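Local coordinates for protein TodX (Pseudomonas putida, PDB 3BS0) that probably carries toluene and related aromatic hydrocarbons across the outer membrane as a beta-barrel transporter of the FadL family, at residues A11-A15 and I392-I396; T19-Y23 and V295-I299. One frame throughout, in Å; residues are numbered along the deposited sequence.

In the fold
Contacts 1 and 2 lie on the same side of the chain's centre, about 14 Å apart between their own centres, and both set the N-terminal part of the chain against the beta-barrel wall. In contact 1 the short helix 11-15 meets strand 390-405; in contact 2 the loop that follows the helix reaches strand 293-302. The two are joined within the N-terminal region: Ser-13 OG probably hydrogen-bonds to Thr-19 O at 2.9 Å, and Ile-12 CD1 packs on Tyr-23 CE1 at 3.6 Å. One N-terminal element thus touches two separate wall strands, consistent with the plug that fills the barrel lumen in FadL-family channels.

Contact 1. Residues A11-A15 and I392-I396; sequences AISRA and INLAI
Ala-11 and Asn-393 meet methyl to methylene, Ala-11 CB lying 3.3 Å from Asn-393 CB. The amide of Asn-393 takes no part in this touch: CG stands beside the backbone N and anti to the carbonyl carbon (chi1 -56°), which carries the flat group past the helix, where OD1 has a weak hydrogen bond to Arg-351. The same alanine methyl also comes within 3.6 Å of Asn-393 O. One helical turn further on, Ala-15 offers its methyl to that of Ala-395, with CB to CB 3.4 Å, and to the backbone oxygen of Leu-394. Ala-395 therefore sits against the turn, its CB directed at the helix and met by Ala-11 O as well as by Ala-15 CB. Arg-14 adds the root of its side chain, Arg-14 CB being 4.3 Å from Ala-395 CB. From there CG runs anti to the backbone N (chi1 179°) and the chain leads the guanidinium to weak, long ion pairs with Glu-7 and Asp-51. The axes of the two short segments approach to 6.8 Å at an angle of 32°, a spacing that the small residues permit. Leu-394 turns its side chain to the other, exposed side of the strand, consistent with a plug helix lying inside a FadL-type barrel. Ala-11 O is held weakly by Ala-15 N within its own turn. Helix and wall are joined by small apolar groups lying against each other and against backbone carbonyl oxygens, without a hydrogen bond, while Asn-393 OD1 and the Arg-14 guanidinium turn to weak partners outside the two segments.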
loop_
_atom_site.group_PDB
_atom_site.type_symbol
_atom_site.label_atom_id
_atom_site.label_comp_id
_atom_site.label_asym_id
_atom_site.label_seq_id
_atom_site.Cartn_x
_atom_site.Cartn_y
_atom_site.Cartn_z
ATOM N N ALA A 11 -8.973 5.612 -10.849
ATOM C CA ALA A 11 -9.810 6.698 -10.373
ATOM C C ALA A 11 -11.272 6.280 -10.188
ATOM O O ALA A 11 -11.929 6.734 -9.266
ATOM C CB ALA A 11 -9.705 7.886 -11.326
ATOM N N ILE A 12 -11.794 5.422 -11.050
ATOM C CA ILE A 12 -13.181 5.007 -10.887
ATOM C C ILE A 12 -13.368 3.896 -9.848
ATOM O O ILE A 12 -14.339 3.902 -9.084
ATOM C CB ILE A 12 -13.829 4.549 -12.233
ATOM C CG1 ILE A 12 -14.971 3.567 -11.945
ATOM C CG2 ILE A 12 -12.790 3.926 -13.149
ATOM C CD1 ILE A 12 -16.132 3.662 -12.923
ATOM N N SER A 13 -12.437 2.951 -9.828
ATOM C CA SER A 13 -12.493 1.840 -8.897
ATOM C C SER A 13 -12.317 2.320 -7.458
ATOM O O SER A 13 -12.826 1.702 -6.523
ATOM C CB SER A 13 -11.400 0.826 -9.243
ATOM O OG SER A 13 -11.505 -0.345 -8.450
ATOM N N ARG A 14 -11.602 3.428 -7.287
ATOM C CA ARG A 14 -11.344 3.970 -5.968
ATOM C C ARG A 14 -12.386 4.975 -5.543
ATOM O O ARG A 14 -12.581 5.219 -4.354
ATOM C CB ARG A 14 -9.980 4.636 -5.919
ATOM C CG ARG A 14 -9.688 5.223 -4.558
ATOM C CD ARG A 14 -8.215 5.466 -4.361
ATOM N NE ARG A 14 -7.412 4.494 -5.092
ATOM C CZ ARG A 14 -6.162 4.175 -4.779
ATOM N NH1 ARG A 14 -5.573 4.750 -3.736
ATOM N NH2 ARG A 14 -5.501 3.292 -5.514
ATOM N N ALA A 15 -13.043 5.583 -6.514
ATOM C CA ALA A 15 -14.079 6.544 -6.202
ATOM C C ALA A 15 -15.329 5.742 -5.822
ATOM O O ALA A 15 -16.264 6.257 -5.205
ATOM C CB ALA A 15 -14.346 7.418 -7.413
ATOM N N ILE A 392 -11.719 12.264 -18.062
ATOM C CA ILE A 392 -10.977 12.657 -16.878
ATOM C C ILE A 392 -11.764 12.078 -15.720
ATOM O O ILE A 392 -12.955 12.357 -15.590
ATOM C CB ILE A 392 -10.917 14.183 -16.692
ATOM C CG1 ILE A 392 -10.218 14.828 -17.886
ATOM C CG2 ILE A 392 -10.181 14.526 -15.395
ATOM C CD1 ILE A 392 -10.246 16.353 -17.838
ATOM N N ASN A 393 -11.100 11.267 -14.899
ATOM C CA ASN A 393 -11.728 10.641 -13.736
ATOM C C ASN A 393 -11.083 11.169 -12.458
ATOM O O ASN A 393 -9.866 11.320 -12.387
ATOM C CB ASN A 393 -11.542 9.119 -13.759
ATOM C CG ASN A 393 -12.060 8.478 -15.022
ATOM O OD1 ASN A 393 -13.202 8.030 -15.092
ATOM N ND2 ASN A 393 -11.212 8.421 -16.029
ATOM N N LEU A 394 -11.904 11.451 -11.454
ATOM C CA LEU A 394 -11.404 11.922 -10.173
ATOM C C LEU A 394 -11.914 10.969 -9.105
ATOM O O LEU A 394 -12.927 10.294 -9.290
ATOM C CB LEU A 394 -11.909 13.339 -9.860
ATOM C CG LEU A 394 -11.561 14.491 -10.800
ATOM C CD1 LEU A 394 -12.487 14.486 -12.009
ATOM C CD2 LEU A 394 -11.690 15.798 -10.042
ATOM N N ALA A 395 -11.202 10.902 -7.992
ATOM C CA ALA A 395 -11.605 10.054 -6.882
ATOM C C ALA A 395 -10.974 10.626 -5.630
ATOM O O ALA A 395 -9.898 11.215 -5.684
ATOM C CB ALA A 395 -11.140 8.630 -7.110
ATOM N N ILE A 396 -11.662 10.482 -4.504
ATOM C CA ILE A 396 -11.159 10.976 -3.218
ATOM C C ILE A 396 -11.651 10.004 -2.167
ATOM O O ILE A 396 -12.852 9.933 -1.900
ATOM C CB ILE A 396 -11.681 12.396 -2.870
ATOM C CG1 ILE A 396 -11.379 13.389 -4.001
ATOM C CG2 ILE A 396 -10.978 12.906 -1.642
ATOM C CD1 ILE A 396 -12.291 13.274 -5.250
#

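Contact 2. Residues T19-Y23 and V295-I299; sequences TSSSY and VAADI
Asp-298 and Ser-21 are joined by the one hydrogen bond between these segments, Ser-21 OG donating to Asp-298 OD2 at 2.7 Å. The hydroxyl comes from above the carboxylate, 54° out of its plane. The other oxygen, Asp-298 OD1, faces the loop backbone, 3.5 Å from Ser-21 N and 3.6 Å from Ser-20 N, without a hydrogen bond to either. Thr-19 crosses the Asp-298 side chain at a slant, and its OG1, set opposite the backbone N by chi1 of -178°, reaches the strand, 3.4 Å from Ala-296 CB and 3.8 Å from Asp-298 CB. The Ala-296 methyl is shared: besides Thr-19 OG1 it also meets Tyr-23, 3.9 Å from Tyr-23 CE2. An alanine in place of Asp-298 would keep the CB beside Thr-19 but is likely to leave the Ser-21 hydroxyl without its acceptor and to open a gap next to the backbone of Ser-20 and Ser-21. Further out, Tyr-23 rests on Ala-286 and Thr-19 on Ser-337, which belong to the strands flanking 293-302. A polar, serine-rich loop fastened to inward-facing residues of antiparallel wall strands is consistent with the N-terminal plug seated inside the barrel of FadL-family outer-membrane channels.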
loop_
_atom_site.group_PDB
_atom_site.type_symbol
_atom_site.label_atom_id
_atom_site.label_comp_id
_atom_site.label_asym_id
_atom_site.label_seq_id
_atom_site.Cartn_x
_atom_site.Cartn_y
_atom_site.Cartn_z
ATOM N N THR A 19 -14.547 -1.057 -5.173
ATOM C CA THR A 19 -15.262 -2.112 -5.874
ATOM C C THR A 19 -14.637 -2.313 -7.257
ATOM O O THR A 19 -14.138 -1.360 -7.839
ATOM C CB THR A 19 -16.745 -1.752 -6.004
ATOM O OG1 THR A 19 -17.425 -2.824 -6.663
ATOM C CG2 THR A 19 -16.930 -0.474 -6.797
ATOM N N SER A 20 -14.650 -3.539 -7.782
ATOM C CA SER A 20 -14.039 -3.784 -9.093
ATOM C C SER A 20 -14.265 -5.170 -9.700
ATOM O O SER A 20 -13.757 -5.458 -10.777
ATOM C CB SER A 20 -12.526 -3.585 -8.999
ATOM O OG SER A 20 -11.878 -4.781 -8.558
ATOM N N SER A 21 -15.009 -6.033 -9.028
ATOM C CA SER A 21 -15.207 -7.389 -9.533
ATOM C C SER A 21 -15.807 -7.553 -10.928
ATOM O O SER A 21 -15.513 -8.533 -11.614
ATOM C CB SER A 21 -16.053 -8.199 -8.543
ATOM O OG SER A 21 -17.332 -7.617 -8.391
ATOM N N SER A 22 -16.633 -6.615 -11.376
ATOM C CA SER A 22 -17.228 -6.827 -12.684
ATOM C C SER A 22 -17.822 -5.661 -13.460
ATOM O O SER A 22 -18.931 -5.775 -13.988
ATOM C CB SER A 22 -18.275 -7.918 -12.548
ATOM O OG SER A 22 -19.012 -7.718 -11.348
ATOM N N TYR A 23 -17.093 -4.552 -13.545
ATOM C CA TYR A 23 -17.557 -3.403 -14.315
ATOM C C TYR A 23 -16.345 -2.614 -14.812
ATOM O O TYR A 23 -15.309 -2.602 -14.147
ATOM C CB TYR A 23 -18.499 -2.537 -13.469
ATOM C CG TYR A 23 -17.865 -1.721 -12.373
ATOM C CD1 TYR A 23 -17.459 -0.412 -12.610
ATOM C CD2 TYR A 23 -17.722 -2.234 -11.077
ATOM C CE1 TYR A 23 -16.934 0.379 -11.584
ATOM C CE2 TYR A 23 -17.195 -1.461 -10.042
ATOM C CZ TYR A 23 -16.802 -0.151 -10.302
ATOM O OH TYR A 23 -16.260 0.635 -9.307
ATOM N N VAL A 295 -25.009 0.539 -9.595
ATOM C CA VAL A 295 -24.556 0.256 -8.236
ATOM C C VAL A 295 -23.740 -1.035 -8.175
ATOM O O VAL A 295 -24.080 -2.028 -8.809
ATOM C CB VAL A 295 -25.753 0.167 -7.264
ATOM C CG1 VAL A 295 -25.274 -0.169 -5.849
ATOM C CG2 VAL A 295 -26.497 1.486 -7.259
ATOM N N ALA A 296 -22.652 -1.003 -7.412
ATOM C CA ALA A 296 -21.783 -2.164 -7.279
ATOM C C ALA A 296 -21.503 -2.534 -5.820
ATOM O O ALA A 296 -21.367 -1.657 -4.960
ATOM C CB ALA A 296 -20.461 -1.911 -8.013
ATOM N N ALA A 297 -21.412 -3.844 -5.573
ATOM C CA ALA A 297 -21.130 -4.416 -4.252
ATOM C C ALA A 297 -20.071 -5.502 -4.418
ATOM O O ALA A 297 -20.164 -6.340 -5.316
ATOM C CB ALA A 297 -22.388 -5.013 -3.653
ATOM N N ASP A 298 -19.070 -5.492 -3.542
ATOM C CA ASP A 298 -17.977 -6.447 -3.630
ATOM C C ASP A 298 -17.578 -6.960 -2.247
ATOM O O ASP A 298 -17.731 -6.259 -1.248
ATOM C CB ASP A 298 -16.770 -5.760 -4.277
ATOM C CG ASP A 298 -16.016 -6.662 -5.242
ATOM O OD1 ASP A 298 -14.823 -6.384 -5.509
ATOM O OD2 ASP A 298 -16.615 -7.635 -5.747
ATOM N N ILE A 299 -17.069 -8.188 -2.199
ATOM C CA ILE A 299 -16.612 -8.780 -0.951
ATOM C C ILE A 299 -15.239 -9.399 -1.218
ATOM O O ILE A 299 -15.105 -10.349 -2.001
ATOM C CB ILE A 299 -17.570 -9.875 -0.446
ATOM C CG1 ILE A 299 -19.001 -9.578 -0.904
ATOM C CG2 ILE A 299 -17.536 -9.914 1.083
ATOM C CD1 ILE A 299 -19.984 -10.710 -0.644
#